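Endoglucanase FnCel5A (Fervidobacterium nodosum, PDB 3RJY) probably hydrolyses internal beta-1,4-glucosidic bonds of cellulose, as a hyperthermophilic endoglucanase of glycosyl hydrolase family 5. Local coordinates at residues G23-N28 against A291-C296. Residues are numbered along the deposited sequence; the frame is centred on the assembly and turned at random.
Sequences GINMGN and AYWEFC. With GLC (alpha-D-glucopyranose), chain D; GLC (alpha-D-glucopyranose), chain B.
A cis peptide bond joins Trp293 to Glu294, beside Asn25 on the facing segment. The Trp293 indole has its CE3 atom 3.4 Å from Asn25 CB, with amide and ring planes 58° apart and Asn25 OD1 in plane at the ring edge. With CG anti to the backbone N (chi1 -175°), Trp293 reaches a glucose: C2 of the sugar lies over one ring face, while Glu294 CG backs the opposite face. The indole NE1 donates to that glucose's O6 at 2.8 Å. An alanine in place of Trp293 would probably leave C2 of the sugar without the ring face it rests on and O6 without this N-H donor. One water bridges Asn28 ND2, Glu294 OE1 and the same O6; OE1 also accepts from Phe299 N.

Parallel strand pairing precedes this site: Tyr292 N donates to Gly23 O (3.0 Å), and Asn25 N to Tyr292 O (2.8 Å). Past the strand pairing, Phe295 N still bonds to Asn25 O at 2.9 Å, nearly along the C=O axis. The bent Met26 side chain brings SD to 5.0 Å from the Phe295 ring centroid, an oblique Met-aromatic contact. The contact closes the TIM barrel, where strand 22-25 meets strand 289-292; Asn25 bonds to Arg59 and Gly259 on the flanking strands, and helix 45-53 packs against Ile24, Met26 and Phe295.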
loop_
_atom_site.group_PDB
_atom_site.type_symbol
_atom_site.label_atom_id
_atom_site.label_comp_id
_atom_site.label_asym_id
_atom_site.label_seq_id
_atom_site.Cartn_x
_atom_site.Cartn_y
_atom_site.Cartn_z
ATOM N N GLY A 23 9.523 3.419 2.016
ATOM C CA GLY A 23 8.477 3.804 2.923
ATOM C C GLY A 23 8.029 2.652 3.785
ATOM O O GLY A 23 8.634 1.568 3.764
ATOM N N ILE A 24 6.967 2.909 4.549
ATOM C CA ILE A 24 6.410 1.922 5.466
ATOM C C ILE A 24 4.894 2.104 5.570
ATOM O O ILE A 24 4.392 3.208 5.422
ATOM C CB ILE A 24 7.122 1.974 6.859
ATOM C CG1 ILE A 24 6.888 0.688 7.659
ATOM C CG2 ILE A 24 6.748 3.205 7.623
ATOM C CD1 ILE A 24 7.907 0.463 8.762
ATOM N N ASN A 25 4.187 0.993 5.760
ATOM C CA ASN A 25 2.733 0.991 5.930
ATOM C C ASN A 25 2.362 1.168 7.409
ATOM O O ASN A 25 2.940 0.519 8.277
ATOM C CB ASN A 25 2.160 -0.335 5.422
ATOM C CG ASN A 25 1.940 -0.353 3.924
ATOM O OD1 ASN A 25 0.866 0.020 3.437
ATOM N ND2 ASN A 25 2.936 -0.822 3.182
ATOM N N MET A 26 1.397 2.038 7.685
ATOM C CA MET A 26 0.826 2.166 9.023
ATOM C C MET A 26 -0.340 1.166 9.123
ATOM O O MET A 26 -1.503 1.529 8.984
ATOM C CB MET A 26 0.382 3.616 9.248
ATOM C CG MET A 26 -0.187 3.921 10.608
ATOM S SD MET A 26 0.960 3.787 12.006
ATOM C CE MET A 26 2.143 5.097 11.686
ATOM N N GLY A 27 0.008 -0.100 9.336
ATOM C CA GLY A 27 -0.933 -1.222 9.233
ATOM C C GLY A 27 -1.731 -1.391 10.498
ATOM O O GLY A 27 -1.338 -0.883 11.544
ATOM N N ASN A 28 -2.871 -2.082 10.382
ATOM C CA ASN A 28 -3.730 -2.434 11.528
ATOM C C ASN A 28 -4.274 -1.247 12.338
ATOM O O ASN A 28 -4.568 -1.384 13.523
ATOM C CB ASN A 28 -3.026 -3.478 12.409
ATOM C CG ASN A 28 -2.646 -4.713 11.622
ATOM O OD1 ASN A 28 -3.496 -5.347 11.022
ATOM N ND2 ASN A 28 -1.362 -5.039 11.592
ATOM N N ALA A 291 7.289 0.092 0.064
ATOM C CA ALA A 291 6.762 0.356 1.388
ATOM C C ALA A 291 6.595 -0.962 2.125
ATOM O O ALA A 291 5.860 -1.843 1.699
ATOM C CB ALA A 291 5.437 1.123 1.306
ATOM N N TYR A 292 7.307 -1.092 3.230
ATOM C CA TYR A 292 7.291 -2.303 4.024
ATOM C C TYR A 292 5.957 -2.451 4.761
ATOM O O TYR A 292 5.411 -1.481 5.288
ATOM C CB TYR A 292 8.476 -2.322 5.009
ATOM C CG TYR A 292 8.533 -3.586 5.842
ATOM C CD1 TYR A 292 9.154 -4.746 5.353
ATOM C CD2 TYR A 292 7.936 -3.632 7.107
ATOM C CE1 TYR A 292 9.210 -5.904 6.116
ATOM C CE2 TYR A 292 7.974 -4.790 7.878
ATOM C CZ TYR A 292 8.602 -5.925 7.378
ATOM O OH TYR A 292 8.627 -7.074 8.144
ATOM N N TRP A 293 5.427 -3.670 4.736
ATOM C CA TRP A 293 4.285 -4.050 5.562
ATOM C C TRP A 293 4.775 -4.848 6.794
ATOM O O TRP A 293 5.246 -5.972 6.652
ATOM C CB TRP A 293 3.279 -4.884 4.746
ATOM C CG TRP A 293 2.011 -5.200 5.509
ATOM C CD1 TRP A 293 1.776 -6.299 6.299
ATOM C CD2 TRP A 293 0.813 -4.404 5.565
ATOM N NE1 TRP A 293 0.512 -6.233 6.842
ATOM C CE2 TRP A 293 -0.108 -5.090 6.400
ATOM C CE3 TRP A 293 0.427 -3.191 4.989
ATOM C CZ2 TRP A 293 -1.390 -4.582 6.690
ATOM C CZ3 TRP A 293 -0.862 -2.689 5.260
ATOM C CH2 TRP A 293 -1.754 -3.391 6.093
ATOM N N GLU A 294 4.698 -4.281 7.998
ATOM C CA GLU A 294 4.190 -2.935 8.291
ATOM C C GLU A 294 4.963 -2.338 9.471
ATOM O O GLU A 294 5.955 -2.917 9.942
ATOM C CB GLU A 294 2.663 -2.935 8.566
ATOM C CG GLU A 294 2.078 -4.237 9.148
ATOM C CD GLU A 294 2.451 -4.493 10.602
ATOM O OE1 GLU A 294 2.371 -5.673 11.008
ATOM O OE2 GLU A 294 2.797 -3.530 11.341
ATOM N N PHE A 295 4.495 -1.193 9.957
ATOM C CA PHE A 295 5.196 -0.428 10.997
ATOM C C PHE A 295 5.447 -1.164 12.340
ATOM O O PHE A 295 6.599 -1.299 12.762
ATOM C CB PHE A 295 4.487 0.925 11.213
ATOM C CG PHE A 295 5.085 1.769 12.300
ATOM C CD1 PHE A 295 6.465 1.961 12.380
ATOM C CD2 PHE A 295 4.265 2.397 13.227
ATOM C CE1 PHE A 295 7.014 2.731 13.386
ATOM C CE2 PHE A 295 4.809 3.190 14.225
ATOM C CZ PHE A 295 6.181 3.354 14.308
ATOM N N CYS A 296 4.397 -1.631 13.014
ATOM C CA CYS A 296 4.561 -2.004 14.439
ATOM C C CYS A 296 3.709 -3.156 14.990
ATOM O O CYS A 296 3.646 -3.358 16.201
ATOM C CB CYS A 296 4.350 -0.773 15.327
ATOM S SG CYS A 296 2.642 -0.183 15.306
HETATM C C1 GLC D . -3.149 -6.683 5.144
HETATM C C2 GLC D . -1.850 -6.931 4.353
HETATM C C3 GLC D . -1.597 -8.408 4.083
HETATM C C4 GLC D . -1.704 -9.275 5.336
HETATM C C5 GLC D . -2.881 -8.869 6.216
HETATM C C6 GLC D . -2.504 -8.617 7.696
HETATM O O1 GLC D . -4.044 -5.808 4.442
HETATM O O2 GLC D . -1.853 -6.214 3.145
HETATM O O3 GLC D . -0.290 -8.524 3.591
HETATM O O4 GLC D . -1.931 -10.615 4.957
HETATM O O5 GLC D . -3.745 -7.913 5.570
HETATM O O6 GLC D . -1.210 -8.139 8.058
HETATM C C1 GLC B . -4.043 -9.532 10.414
HETATM C C2 GLC B . -4.296 -8.551 11.546
HETATM C C3 GLC B . -5.791 -8.418 11.791
HETATM C C4 GLC B . -6.671 -8.375 10.527
HETATM C C5 GLC B . -6.169 -9.201 9.334
HETATM C C6 GLC B . -6.884 -8.807 8.029
HETATM O O1 GLC B . -4.474 -10.791 10.856
HETATM O O2 GLC B . -3.655 -8.952 12.744
HETATM O O3 GLC B . -5.952 -7.245 12.537
HETATM O O4 GLC B . -7.935 -8.904 10.871
HETATM O O5 GLC B . -4.753 -9.160 9.237
HETATM O O6 GLC B . -6.038 -8.528 6.929
HETATM O O HOH W 1 1.676 -1.021 11.454
HETATM O O HOH W 2 0.119 -7.202 10.599
#